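Local atomic coordinates of putative periplasmic protein (PDB entry 3KN3), a protein that probably serves as a periplasmic substrate-binding protein, possibly for a tungstate-type ABC transporter, and has been seen with glutathione in its binding site. Residues A5-A10 with V55-V60; M9-S14 with L36-V41; F59-K64 with N201-M206; F74-T79 with A207-R212. All blocks are in the same frame, centred on the assembly; numbering follows the deposited sequence.

Interaction 1: residues A5-A10 with V55-V60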
# COMPACT_ATOMS: atom_id res chain seq x y z
N ALA A 5 3.90 20.96 21.15
CA ALA A 5 4.94 20.51 20.24
C ALA A 5 4.27 19.78 19.08
O ALA A 5 3.31 19.03 19.27
CB ALA A 5 5.92 19.61 20.95
N GLU A 6 4.78 20.01 17.88
CA GLU A 6 4.23 19.34 16.72
C GLU A 6 5.31 18.85 15.78
O GLU A 6 6.48 19.23 15.87
CB GLU A 6 3.25 20.25 15.99
CG GLU A 6 3.92 21.42 15.31
CD GLU A 6 2.93 22.47 14.84
OE1 GLU A 6 2.28 23.11 15.71
OE2 GLU A 6 2.80 22.66 13.61
N LEU A 7 4.91 17.98 14.87
CA LEU A 7 5.79 17.45 13.85
C LEU A 7 5.08 17.62 12.50
O LEU A 7 3.93 17.24 12.35
CB LEU A 7 6.09 15.98 14.12
CG LEU A 7 7.03 15.39 13.07
CD1 LEU A 7 8.45 15.84 13.31
CD2 LEU A 7 6.94 13.88 13.07
N ARG A 8 5.77 18.23 11.53
CA ARG A 8 5.12 18.57 10.26
C ARG A 8 5.39 17.52 9.22
O ARG A 8 6.54 17.19 8.93
CB ARG A 8 5.58 19.94 9.76
CG ARG A 8 5.04 21.09 10.57
CD ARG A 8 5.91 22.32 10.42
NE ARG A 8 5.24 23.50 10.97
CZ ARG A 8 5.31 23.89 12.23
NH1 ARG A 8 6.05 23.22 13.10
NH2 ARG A 8 4.65 24.98 12.63
N MSE A 9 4.32 17.03 8.61
CA MSE A 9 4.42 15.91 7.70
C MSE A 9 3.78 16.18 6.35
O MSE A 9 2.67 16.72 6.27
CB MSE A 9 3.77 14.70 8.33
CG MSE A 9 3.32 13.63 7.35
SE MSE A 9 2.65 12.01 8.28
CE MSE A 9 3.50 12.32 10.03
N ALA A 10 4.48 15.81 5.29
CA ALA A 10 3.89 15.81 3.97
C ALA A 10 3.55 14.37 3.61
O ALA A 10 4.43 13.51 3.58
CB ALA A 10 4.85 16.40 2.95
N VAL A 55 8.69 20.50 5.27
CA VAL A 55 8.22 19.64 6.33
C VAL A 55 9.38 18.98 7.07
O VAL A 55 10.54 19.15 6.70
CB VAL A 55 7.24 18.59 5.81
CG1 VAL A 55 5.93 19.25 5.41
CG2 VAL A 55 7.85 17.80 4.66
N ASP A 56 9.05 18.25 8.12
CA ASP A 56 10.07 17.53 8.88
C ASP A 56 10.21 16.11 8.36
O ASP A 56 11.32 15.59 8.28
CB ASP A 56 9.71 17.53 10.36
CG ASP A 56 9.41 18.94 10.89
OD1 ASP A 56 10.25 19.85 10.67
OD2 ASP A 56 8.32 19.13 11.51
N VAL A 57 9.08 15.50 8.00
CA VAL A 57 9.06 14.14 7.46
C VAL A 57 8.08 13.99 6.31
O VAL A 57 7.15 14.77 6.16
CB VAL A 57 8.65 13.07 8.51
CG1 VAL A 57 9.69 12.96 9.59
CG2 VAL A 57 7.27 13.38 9.07
N VAL A 58 8.30 12.93 5.56
CA VAL A 58 7.57 12.63 4.35
C VAL A 58 7.01 11.20 4.49
O VAL A 58 7.65 10.33 5.08
CB VAL A 58 8.53 12.78 3.13
CG1 VAL A 58 8.41 11.62 2.20
CG2 VAL A 58 8.28 14.10 2.41
N PHE A 59 5.79 10.97 4.01
CA PHE A 59 5.13 9.70 4.25
C PHE A 59 4.38 9.25 3.02
O PHE A 59 3.29 9.74 2.73
CB PHE A 59 4.16 9.84 5.41
CG PHE A 59 3.67 8.53 5.95
CD1 PHE A 59 4.48 7.41 5.94
CD2 PHE A 59 2.40 8.43 6.48
CE1 PHE A 59 4.02 6.19 6.46
CE2 PHE A 59 1.93 7.22 7.00
CZ PHE A 59 2.75 6.10 7.00
N VAL A 60 4.96 8.30 2.29
CA VAL A 60 4.47 7.98 0.96
C VAL A 60 4.37 6.48 0.69
O VAL A 60 4.60 5.64 1.57
CB VAL A 60 5.35 8.64 -0.14
CG1 VAL A 60 5.29 10.17 -0.04
CG2 VAL A 60 6.80 8.13 -0.06
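With CG of Asp56 turned beside its own backbone N (chi1 -52°), the carboxylate swings across to the main chain of Arg8. OD2 then accepts from Arg8 N at 2.7 Å, approached on its anti side and 21° out of the carboxylate plane. Arg8 answers with its carbonyl, whose O takes two donors: Asp56 N at 2.8 Å, tilted from the carbonyl plane, and Val57 N at 3.2 Å, nearly in line with C=O. One residue's main chain is thus gripped from both its N-H and its C=O. Beyond this point the bonds become those of adjacent parallel strands, Ala10 N to Val57 O at 3.0 Å and Phe59 N to Ala10 O at 2.9 Å, pairing strand 6-12 with strand 57-60 in the parallel part of a periplasmic binding protein sheet. Met9 and Val57 share one face, where CB of Met9 rests on CG2 of Val57. The selenium of Met9, a selenomethionine, lies 3.9 Å from CB of Phe59 and approaches that ring obliquely, 5.1 Å from its centroid, a Met-aromatic contact in which the two side chains run alongside each other. On the other face the methyl of Ala10 meets CG2 of Val55 at 3.7 Å. Leu7 brings CD1 against CB of Asp56, flanking the apolar stem of the carboxylate, while the other oxygen of that group, OD1, is held by Asp217 N.

Interaction 2: residues M9-S14 with L36-V41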
# COMPACT_ATOMS: atom_id res chain seq x y z
N MSE A 9 4.32 17.03 8.61
CA MSE A 9 4.42 15.91 7.70
C MSE A 9 3.78 16.18 6.35
O MSE A 9 2.67 16.72 6.27
CB MSE A 9 3.77 14.70 8.33
CG MSE A 9 3.32 13.63 7.35
SE MSE A 9 2.65 12.01 8.28
CE MSE A 9 3.50 12.32 10.03
N ALA A 10 4.48 15.81 5.29
CA ALA A 10 3.89 15.81 3.97
C ALA A 10 3.55 14.37 3.61
O ALA A 10 4.43 13.51 3.58
CB ALA A 10 4.85 16.40 2.95
N THR A 11 2.27 14.11 3.35
CA THR A 11 1.86 12.79 2.92
C THR A 11 1.04 12.82 1.64
O THR A 11 0.89 13.86 0.98
CB THR A 11 1.06 12.03 4.00
OG1 THR A 11 0.91 10.67 3.59
CG2 THR A 11 -0.33 12.64 4.18
N THR A 12 0.50 11.67 1.30
CA THR A 12 -0.15 11.46 0.02
C THR A 12 -1.66 11.33 0.19
O THR A 12 -2.15 10.76 1.17
CB THR A 12 0.40 10.21 -0.65
OG1 THR A 12 0.97 10.57 -1.91
CG2 THR A 12 -0.69 9.17 -0.82
N THR A 13 -2.39 11.85 -0.77
CA THR A 13 -3.84 11.82 -0.68
C THR A 13 -4.41 10.40 -0.52
O THR A 13 -5.32 10.17 0.28
CB THR A 13 -4.48 12.60 -1.87
OG1 THR A 13 -5.90 12.49 -1.80
CG2 THR A 13 -3.97 12.06 -3.20
N SER A 14 -3.85 9.43 -1.23
CA SER A 14 -4.31 8.06 -1.04
C SER A 14 -3.93 7.50 0.34
O SER A 14 -4.70 6.75 0.93
CB SER A 14 -3.85 7.15 -2.19
OG SER A 14 -2.44 7.15 -2.31
N LEU A 36 0.99 15.36 15.56
CA LEU A 36 1.21 15.13 14.15
C LEU A 36 0.35 16.06 13.29
O LEU A 36 -0.87 16.09 13.41
CB LEU A 36 0.87 13.68 13.82
CG LEU A 36 1.82 12.98 12.87
CD1 LEU A 36 3.24 13.11 13.40
CD2 LEU A 36 1.41 11.51 12.71
N LYS A 37 0.99 16.83 12.42
CA LYS A 37 0.26 17.70 11.52
C LYS A 37 0.67 17.33 10.09
O LYS A 37 1.85 17.33 9.74
CB LYS A 37 0.56 19.18 11.81
CG LYS A 37 0.03 19.71 13.15
CD LYS A 37 -1.50 19.86 13.17
CE LYS A 37 -2.04 20.89 12.14
NZ LYS A 37 -2.15 22.28 12.69
N TRP A 38 -0.30 17.00 9.25
CA TRP A 38 0.07 16.58 7.91
C TRP A 38 -0.70 17.27 6.79
O TRP A 38 -1.82 17.73 6.97
CB TRP A 38 -0.04 15.06 7.76
CG TRP A 38 -1.42 14.48 7.94
CD1 TRP A 38 -2.35 14.26 6.96
CD2 TRP A 38 -2.01 14.02 9.16
NE1 TRP A 38 -3.49 13.70 7.50
CE2 TRP A 38 -3.31 13.54 8.85
CE3 TRP A 38 -1.59 13.98 10.50
CZ2 TRP A 38 -4.16 13.02 9.81
CZ3 TRP A 38 -2.44 13.46 11.45
CH2 TRP A 38 -3.71 12.99 11.11
N VAL A 39 -0.07 17.34 5.63
CA VAL A 39 -0.76 17.83 4.47
C VAL A 39 -0.71 16.73 3.43
O VAL A 39 0.35 16.13 3.21
CB VAL A 39 -0.13 19.11 3.94
CG1 VAL A 39 -1.00 19.69 2.85
CG2 VAL A 39 0.01 20.12 5.06
N ALA A 40 -1.86 16.46 2.81
CA ALA A 40 -1.99 15.35 1.88
C ALA A 40 -2.12 15.85 0.44
O ALA A 40 -3.10 16.49 0.08
CB ALA A 40 -3.19 14.48 2.26
N VAL A 41 -1.11 15.56 -0.37
CA VAL A 41 -1.08 16.03 -1.75
C VAL A 41 -0.70 14.89 -2.67
O VAL A 41 -0.81 13.72 -2.29
CB VAL A 41 -0.08 17.21 -1.94
CG1 VAL A 41 -0.57 18.48 -1.21
CG2 VAL A 41 1.33 16.82 -1.50
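Met9 and Trp38 run side by side on one face of the sheet, pointing the same way, with CG of Met9 3.7 Å from CB of Trp38. The bend at chi3 (-20°) turns the Met9 methyl back over Leu36, where CE lies 3.4 Å from CG and almost as near both CD1 and CD2, so that the methyl sits in the fork of the leucine. Thr11 continues the row: its CG2 stands 3.8 Å from CD1 of Trp38, oblique to the indole, and 3.9 Å from CB of Ala40. Beneath these side chains the strands are joined by alternating parallel bonds, from Met9 N to Lys37 O at 2.7 Å through Val39 N to Met9 O, Thr11 N to Val39 O and Val41 N to Thr11 O. A last bond, Thr13 N to Val41 O at 2.9 Å, carries the pairing into the first turn of helix 13-18, just past Thr12, a residue of the glutathione site. Strand 6-12, helices 13-18 and 20-32 and strand 35-41 form a beta-alpha-beta crossover, in which Leu21 of helix 20-32 packs on Met9, Thr11 and Trp38. Thr11 OG1 bonds to Phe59 O of strand 57-60, and helix 43-51 meets Ala10 and Val41.

Interaction 3: residues F59-K64 with N201-M206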
# COMPACT_ATOMS: atom_id res chain seq x y z
N PHE A 59 5.79 10.97 4.01
CA PHE A 59 5.13 9.70 4.25
C PHE A 59 4.38 9.25 3.02
O PHE A 59 3.29 9.74 2.73
CB PHE A 59 4.16 9.84 5.41
CG PHE A 59 3.67 8.53 5.95
CD1 PHE A 59 4.48 7.41 5.94
CD2 PHE A 59 2.40 8.43 6.48
CE1 PHE A 59 4.02 6.19 6.46
CE2 PHE A 59 1.93 7.22 7.00
CZ PHE A 59 2.75 6.10 7.00
N VAL A 60 4.96 8.30 2.29
CA VAL A 60 4.47 7.98 0.96
C VAL A 60 4.37 6.48 0.69
O VAL A 60 4.60 5.64 1.57
CB VAL A 60 5.35 8.64 -0.14
CG1 VAL A 60 5.29 10.17 -0.04
CG2 VAL A 60 6.80 8.13 -0.06
N HIS A 61 4.03 6.16 -0.55
CA HIS A 61 3.59 4.82 -0.88
C HIS A 61 4.02 4.52 -2.30
O HIS A 61 3.19 4.17 -3.14
CB HIS A 61 2.07 4.77 -0.75
CG HIS A 61 1.49 3.39 -0.89
ND1 HIS A 61 0.58 3.06 -1.87
CD2 HIS A 61 1.69 2.27 -0.16
CE1 HIS A 61 0.24 1.79 -1.74
NE2 HIS A 61 0.90 1.29 -0.72
N ALA A 62 5.31 4.68 -2.58
CA ALA A 62 5.84 4.40 -3.92
C ALA A 62 7.33 4.08 -3.87
O ALA A 62 8.17 4.96 -3.97
CB ALA A 62 5.58 5.59 -4.86
N PRO A 63 7.66 2.79 -3.70
CA PRO A 63 9.05 2.42 -3.43
C PRO A 63 10.03 2.87 -4.51
O PRO A 63 11.15 3.24 -4.19
CB PRO A 63 9.00 0.89 -3.32
CG PRO A 63 7.57 0.61 -2.89
CD PRO A 63 6.74 1.64 -3.62
N LYS A 64 9.60 2.85 -5.77
CA LYS A 64 10.45 3.31 -6.87
C LYS A 64 11.10 4.65 -6.52
O LYS A 64 12.32 4.73 -6.33
CB LYS A 64 9.64 3.45 -8.16
CG LYS A 64 9.02 2.14 -8.68
CD LYS A 64 8.35 2.33 -10.05
CE LYS A 64 7.94 0.99 -10.69
NZ LYS A 64 7.45 1.14 -12.09
N ASN A 201 1.69 -4.81 2.17
CA ASN A 201 1.63 -3.42 1.74
C ASN A 201 2.40 -2.50 2.69
O ASN A 201 2.17 -2.51 3.89
CB ASN A 201 0.17 -2.97 1.68
CG ASN A 201 -0.03 -1.71 0.83
OD1 ASN A 201 0.86 -1.30 0.08
ND2 ASN A 201 -1.21 -1.11 0.93
N PHE A 202 3.30 -1.69 2.14
CA PHE A 202 4.08 -0.78 2.98
C PHE A 202 3.99 0.68 2.57
O PHE A 202 4.05 1.02 1.39
CB PHE A 202 5.54 -1.18 3.00
CG PHE A 202 5.78 -2.57 3.47
CD1 PHE A 202 6.02 -2.83 4.81
CD2 PHE A 202 5.78 -3.62 2.57
CE1 PHE A 202 6.25 -4.11 5.25
CE2 PHE A 202 6.00 -4.91 3.01
CZ PHE A 202 6.24 -5.15 4.35
N TYR A 203 3.87 1.54 3.59
CA TYR A 203 4.00 2.97 3.43
C TYR A 203 5.29 3.42 4.13
O TYR A 203 5.58 3.02 5.26
CB TYR A 203 2.78 3.67 4.02
CG TYR A 203 1.45 3.21 3.44
CD1 TYR A 203 0.79 3.96 2.45
CD2 TYR A 203 0.84 2.04 3.87
CE1 TYR A 203 -0.42 3.55 1.93
CE2 TYR A 203 -0.36 1.61 3.35
CZ TYR A 203 -0.99 2.37 2.39
OH TYR A 203 -2.18 1.93 1.88
N SER A 204 6.08 4.25 3.46
CA SER A 204 7.39 4.63 3.96
C SER A 204 7.43 6.01 4.56
O SER A 204 6.95 6.97 3.96
CB SER A 204 8.41 4.57 2.83
OG SER A 204 8.54 3.25 2.34
N ILE A 205 8.02 6.11 5.75
CA ILE A 205 8.31 7.39 6.38
C ILE A 205 9.77 7.67 6.13
O ILE A 205 10.60 6.78 6.29
CB ILE A 205 8.11 7.34 7.90
CG1 ILE A 205 6.70 6.89 8.23
CG2 ILE A 205 8.34 8.71 8.53
CD1 ILE A 205 6.51 6.61 9.69
N MSE A 206 10.08 8.88 5.70
CA MSE A 206 11.47 9.32 5.62
C MSE A 206 11.61 10.68 6.26
O MSE A 206 10.71 11.52 6.16
CB MSE A 206 11.95 9.39 4.17
CG MSE A 206 12.00 8.05 3.47
SE MSE A 206 12.18 8.24 1.53
CE MSE A 206 12.51 6.39 1.03
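His61 and Tyr203 form the aromatic part of this contact, an offset stack with centroids 4.1 Å apart and planes at 22°. CD2 of His61 sits 3.2 Å above the tyrosine ring, displaced toward its rim, so the overlap is partial. In the plane of the imidazole, NE2 donates to Asn201 OD1 at 2.7 Å along a nearly straight line (175°), the amide standing steeply across the ring. Stacking on one face and this bond at the edge together fix the rotation of the histidine. With CG opposite the backbone N (chi1 -172°), the ring is carried out to both partners. An alanine in place of His61 would remove both, and Asn201 OD1 would probably lose its ring donor while one face of Tyr203 would be left without its stacking partner. All three residues belong to the glutathione site seen for this protein. Behind them the packing is close and buried: Val60 and Ser204 exchange backbone bonds as an antiparallel hydrogen-bonded pair, and Phe59 wedges CD1 against CG1 of Ile205, while CE1 lies 3.7 Å from CB of Tyr203. The opposite extreme is the more exposed side, where Phe202 turns its ring away and lends mainly its carbonyl O, 3.1 Å from His61 CD2. Strand 202-208 lies between strands 57-60 and 78-82; Thr15 of helix 13-18 touches Phe59, His61 and Tyr203, and Leu20 of helix 20-32 touches Phe59 and Tyr203, while Glu66 of helix 63-72 receives Ser204 OG and Ala62 N.

Interaction 4: residues F74-T79 with A207-R212. With ACY (acetic acid), chain F.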
# COMPACT_ATOMS: atom_id res chain seq x y z
N PHE A 74 17.68 13.57 -0.52
CA PHE A 74 16.54 14.34 -0.03
C PHE A 74 16.00 13.78 1.27
O PHE A 74 15.69 14.53 2.19
CB PHE A 74 15.45 14.45 -1.11
CG PHE A 74 15.89 15.19 -2.34
CD1 PHE A 74 17.00 16.02 -2.29
CD2 PHE A 74 15.20 15.07 -3.53
CE1 PHE A 74 17.42 16.70 -3.42
CE2 PHE A 74 15.60 15.75 -4.66
CZ PHE A 74 16.72 16.57 -4.61
N GLY A 75 15.88 12.46 1.35
CA GLY A 75 15.39 11.82 2.56
C GLY A 75 16.38 10.85 3.15
O GLY A 75 17.21 10.28 2.44
N ILE A 76 16.31 10.66 4.46
CA ILE A 76 17.11 9.66 5.14
C ILE A 76 16.22 8.85 6.07
O ILE A 76 15.06 9.22 6.29
CB ILE A 76 18.21 10.30 5.98
CG1 ILE A 76 17.62 11.18 7.08
CG2 ILE A 76 19.16 11.12 5.11
CD1 ILE A 76 18.68 11.83 7.97
N ASP A 77 16.75 7.74 6.58
CA ASP A 77 16.08 6.93 7.60
C ASP A 77 14.77 6.32 7.12
O ASP A 77 13.82 6.17 7.88
CB ASP A 77 15.87 7.73 8.88
CG ASP A 77 17.18 8.19 9.49
OD1 ASP A 77 17.17 9.19 10.25
OD2 ASP A 77 18.22 7.57 9.22
N ARG A 78 14.74 5.97 5.84
CA ARG A 78 13.58 5.32 5.23
C ARG A 78 13.12 4.14 6.10
O ARG A 78 13.91 3.27 6.45
CB ARG A 78 13.93 4.91 3.79
CG ARG A 78 13.29 3.64 3.29
CD ARG A 78 11.92 3.87 2.70
NE ARG A 78 11.81 3.32 1.36
CZ ARG A 78 11.46 2.06 1.09
NH1 ARG A 78 11.17 1.22 2.08
NH2 ARG A 78 11.39 1.66 -0.16
N THR A 79 11.85 4.15 6.47
CA THR A 79 11.30 3.27 7.49
C THR A 79 9.90 2.81 7.09
O THR A 79 8.97 3.61 7.06
CB THR A 79 11.23 4.01 8.85
OG1 THR A 79 12.55 4.29 9.33
CG2 THR A 79 10.45 3.21 9.90
N ALA A 207 12.74 10.90 6.92
CA ALA A 207 13.04 12.18 7.51
C ALA A 207 13.64 13.09 6.47
O ALA A 207 14.35 12.66 5.56
CB ALA A 207 14.00 12.03 8.67
N VAL A 208 13.33 14.37 6.60
CA VAL A 208 13.94 15.36 5.76
C VAL A 208 15.41 15.47 6.17
O VAL A 208 15.73 15.60 7.34
CB VAL A 208 13.15 16.71 5.85
CG1 VAL A 208 14.04 17.89 5.55
CG2 VAL A 208 11.97 16.66 4.90
N ASN A 209 16.30 15.39 5.19
CA ASN A 209 17.72 15.47 5.44
C ASN A 209 18.15 16.78 6.10
O ASN A 209 18.09 17.83 5.48
CB ASN A 209 18.49 15.30 4.14
CG ASN A 209 19.97 15.09 4.37
OD1 ASN A 209 20.46 15.23 5.50
ND2 ASN A 209 20.70 14.76 3.31
N PRO A 210 18.62 16.71 7.36
CA PRO A 210 18.96 17.94 8.09
C PRO A 210 20.17 18.64 7.45
O PRO A 210 20.34 19.85 7.62
CB PRO A 210 19.35 17.43 9.49
CG PRO A 210 19.27 15.90 9.43
CD PRO A 210 19.16 15.50 8.00
N LYS A 211 20.97 17.88 6.72
CA LYS A 211 22.15 18.41 6.04
C LYS A 211 21.75 19.42 4.98
O LYS A 211 22.51 20.33 4.68
CB LYS A 211 22.94 17.28 5.39
CG LYS A 211 24.30 17.01 6.01
CD LYS A 211 24.17 16.42 7.41
CE LYS A 211 25.53 15.95 7.95
NZ LYS A 211 26.17 14.93 7.07
N ARG A 212 20.57 19.27 4.40
CA ARG A 212 20.12 20.27 3.44
C ARG A 212 19.03 21.17 3.99
O ARG A 212 18.83 22.28 3.49
CB ARG A 212 19.73 19.66 2.09
CG ARG A 212 18.92 18.40 2.13
CD ARG A 212 19.09 17.62 0.83
NE ARG A 212 19.08 18.50 -0.35
CZ ARG A 212 18.00 19.11 -0.82
NH1 ARG A 212 16.84 18.96 -0.20
NH2 ARG A 212 18.07 19.89 -1.89
C ACY F . 10.22 -2.46 1.97
O ACY F . 10.41 -3.30 2.88
OXT ACY F . 11.14 -1.92 1.31
CH3 ACY F . 8.81 -2.06 1.63
O HOH W 1 15.60 17.46 1.69
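A short antiparallel beta ladder at the far end of strand 202-208 joins strand 75-76 to the sheet, and an Asx turn follows it. Ile76 and Ala207 are its hydrogen-bonded pair, Ile76 N to Ala207 O at 3.0 Å and Ala207 N to Ile76 O at 2.9 Å. Past Val208 a longer bond, Asn209 N to Phe74 O at 3.2 Å, extends the ladder. The side chain of Asn209 then closes the Asx turn, OD1 accepting from Lys211 N, while its ND2 reaches Gly73 O. Ile76 has CG1 in the position between backbone N and carbonyl carbon (chi1 62°), which carries CD1 out to CD of the Pro210 ring, 3.7 Å away. Arg212 curls back to Phe74: CD1 of the phenyl ring lies 3.5 Å above the guanidinium plane, over its centre, with the two planes 50° apart. At the edge of the guanidinium, NH1 donates to Glu51 O and to a water, which in turn donates to Phe74 O. A leucine in place of Arg212 would probably leave Glu51 O and this water without their donor and take the flat group away from Phe74. The arginine thus gives its bonds to carbonyl oxygens, Glu51 O directly and Phe74 O through the water, while a guanidinium face lies against the phenyl ring; its positive charge is probably eased by these peptide dipoles.

Overall arrangement
All four contacts belong to one mixed sheet, in one lobe of the periplasmic binding protein fold. Interactions 1 and 2 share Met9 and Ala10 and use opposite edges of strand 6-12, their centres 8 Å apart. Interaction 3 takes up Phe59 and Val60 from interaction 1 and adds strand 202-208, about 14 Å between centres; interaction 4 lies at the far end of that strand, again about 14 Å from interaction 3. Interactions 2 and 4 do not touch, their centres about 17 Å apart. Along the chain, interactions 3 and 4 interleave, whereas interaction 2 closes before either opens. The sheet thereby brings Thr12, His61, Asn201 and Tyr203, distant in sequence, together at the glutathione site.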